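Local coordinates for putative hemin storage protein (Bordetella bronchiseptica, PDB 6AU1) that cleaves deacetylated poly-beta-1,6-N-acetylglucosamine through its glycoside hydrolase domain and can disrupt bacterial biofilms, at residues Ala50-Asp55 against Pro69-Leu74. Numbering follows the deposited sequence.
With SO4 (sulfate ion), chain C.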
loop_
_atom_site.group_PDB
_atom_site.type_symbol
_atom_site.label_atom_id
_atom_site.label_comp_id
_atom_site.label_asym_id
_atom_site.label_seq_id
_atom_site.Cartn_x
_atom_site.Cartn_y
_atom_site.Cartn_z
ATOM N N ALA A 50 4.441 9.010 -8.173
ATOM C CA ALA A 50 3.625 10.215 -8.237
ATOM C C ALA A 50 2.181 9.873 -8.605
ATOM O O ALA A 50 1.937 9.103 -9.528
ATOM C CB ALA A 50 4.202 11.195 -9.238
ATOM N N ASP A 51 1.237 10.451 -7.874
ATOM C CA ASP A 51 -0.189 10.264 -8.165
ATOM C C ASP A 51 -0.957 11.570 -7.914
ATOM O O ASP A 51 -1.963 11.571 -7.193
ATOM C CB ASP A 51 -0.739 9.108 -7.306
ATOM C CG ASP A 51 -2.173 8.698 -7.674
ATOM O OD1 ASP A 51 -2.636 8.993 -8.788
ATOM O OD2 ASP A 51 -2.834 8.076 -6.819
ATOM N N PRO A 52 -0.505 12.689 -8.513
ATOM C CA PRO A 52 -1.121 13.971 -8.141
ATOM C C PRO A 52 -2.590 14.090 -8.538
ATOM O O PRO A 52 -3.313 14.871 -7.923
ATOM C CB PRO A 52 -0.276 15.006 -8.901
ATOM C CG PRO A 52 0.291 14.257 -10.055
ATOM C CD PRO A 52 0.542 12.863 -9.545
ATOM N N LYS A 53 -3.026 13.338 -9.544
ATOM C CA LYS A 53 -4.425 13.405 -9.964
ATOM C C LYS A 53 -5.325 12.523 -9.097
ATOM O O LYS A 53 -6.548 12.675 -9.108
ATOM C CB LYS A 53 -4.560 13.020 -11.439
ATOM C CG LYS A 53 -3.928 14.043 -12.376
ATOM C CD LYS A 53 -4.171 13.700 -13.831
ATOM C CE LYS A 53 -3.158 12.702 -14.353
ATOM N NZ LYS A 53 -2.412 13.296 -15.499
ATOM N N GLY A 54 -4.716 11.620 -8.337
ATOM C CA GLY A 54 -5.454 10.787 -7.406
ATOM C C GLY A 54 -6.314 9.744 -8.092
ATOM O O GLY A 54 -7.289 9.265 -7.513
ATOM N N ASP A 55 -5.955 9.392 -9.325
ATOM C CA ASP A 55 -6.705 8.382 -10.065
ATOM C C ASP A 55 -5.979 7.037 -10.129
ATOM O O ASP A 55 -6.533 6.042 -10.627
ATOM C CB ASP A 55 -7.028 8.883 -11.493
ATOM C CG ASP A 55 -5.785 9.363 -12.283
ATOM O OD1 ASP A 55 -4.626 9.162 -11.834
ATOM O OD2 ASP A 55 -5.982 9.950 -13.388
ATOM N N PRO A 69 9.236 7.986 -16.617
ATOM C CA PRO A 69 9.810 9.315 -16.380
ATOM C C PRO A 69 9.802 9.662 -14.901
ATOM O O PRO A 69 8.981 9.176 -14.124
ATOM C CB PRO A 69 8.883 10.255 -17.158
ATOM C CG PRO A 69 8.204 9.398 -18.159
ATOM C CD PRO A 69 8.101 8.029 -17.557
ATOM N N MET A 70 10.743 10.506 -14.519
ATOM C CA MET A 70 10.847 10.957 -13.149
ATOM C C MET A 70 10.202 12.346 -13.038
ATOM O O MET A 70 10.555 13.262 -13.798
ATOM C CB MET A 70 12.332 10.970 -12.753
ATOM C CG MET A 70 12.640 11.253 -11.323
ATOM S SD MET A 70 14.403 10.994 -10.970
ATOM C CE MET A 70 15.189 11.899 -12.281
ATOM N N ARG A 71 9.244 12.498 -12.122
ATOM C CA ARG A 71 8.614 13.795 -11.884
ATOM C C ARG A 71 9.578 14.730 -11.171
ATOM O O ARG A 71 9.611 15.933 -11.421
ATOM C CB ARG A 71 7.332 13.651 -11.049
ATOM C CG ARG A 71 6.535 14.955 -10.978
ATOM C CD ARG A 71 5.247 14.796 -10.189
ATOM N NE ARG A 71 4.362 15.946 -10.361
ATOM C CZ ARG A 71 3.485 16.358 -9.451
ATOM N NH1 ARG A 71 3.390 15.727 -8.279
ATOM N NH2 ARG A 71 2.710 17.405 -9.707
ATOM N N ALA A 72 10.339 14.152 -10.253
ATOM C CA ALA A 72 11.381 14.870 -9.523
ATOM C C ALA A 72 12.282 13.831 -8.899
ATOM O O ALA A 72 11.812 12.756 -8.521
ATOM C CB ALA A 72 10.786 15.783 -8.449
ATOM N N ASP A 73 13.570 14.137 -8.776
ATOM C CA ASP A 73 14.473 13.217 -8.092
ATOM C C ASP A 73 14.399 13.501 -6.599
ATOM O O ASP A 73 15.208 14.268 -6.063
ATOM C CB ASP A 73 15.909 13.374 -8.610
ATOM C CG ASP A 73 16.800 12.208 -8.232
ATOM O OD1 ASP A 73 16.387 11.369 -7.401
ATOM O OD2 ASP A 73 17.932 12.132 -8.764
ATOM N N LEU A 74 13.431 12.885 -5.925
ATOM C CA LEU A 74 13.025 13.386 -4.620
ATOM C C LEU A 74 13.020 12.317 -3.540
ATOM O O LEU A 74 13.243 12.622 -2.371
ATOM C CB LEU A 74 11.631 14.023 -4.734
ATOM C CG LEU A 74 11.038 14.775 -3.549
ATOM C CD1 LEU A 74 11.978 15.869 -3.072
ATOM C CD2 LEU A 74 9.690 15.377 -3.970
HETATM S S SO4 C . 4.353 18.917 -12.851
HETATM O O1 SO4 C . 5.113 17.678 -12.695
HETATM O O2 SO4 C . 3.077 18.806 -12.147
HETATM O O3 SO4 C . 4.097 19.143 -14.279
HETATM O O4 SO4 C . 5.102 20.042 -12.301
#
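Arg71 reaches across to Pro52 and Ala50, and its long side chain shows how one arginine can serve nonpolar and ionic partners at once. With CG anti to the backbone N (chi1 -171°), the extended chain brings CD against Ala50 and carries the guanidinium on to the proline. The Ala50 methyl, CB, packs against Arg71 CD at 3.9 Å. Farther along, Pro52 puts CG over one face of the guanidinium, 3.7 Å above the plane and offset toward the rim, while Pro52 CB lies 3.8 Å from Arg71 NH1. This face contact leaves the in-plane N-H groups available for polar partners. A sulfate ion, probably from the crystallisation liquor, takes two of them side by side. Arg71 NE donates to sulfate O1 at 3.0 Å, and Arg71 NH2 gives a nearly straight bond (175°) to sulfate O2 at 2.8 Å. In the crystal this two-pronged grip probably helps hold the group's rotation, with Tyr62 OH bonded to Arg71 NH1; Tyr18 OH is also hydrogen-bonded to the sulfate. Pro52 itself sits in a type I turn from Asp51 to Gly54, closed by the hydrogen bond from Gly54 N to Asp51 O. Both segments belong to the long loop of this TIM-barrel-like glycoside hydrolase domain that links strand 43-47 to helix 75-86; Asp15 of helix 14-17 touches Ala50 and Pro52, and Leu74 takes the N-cap position just before helix 75-86.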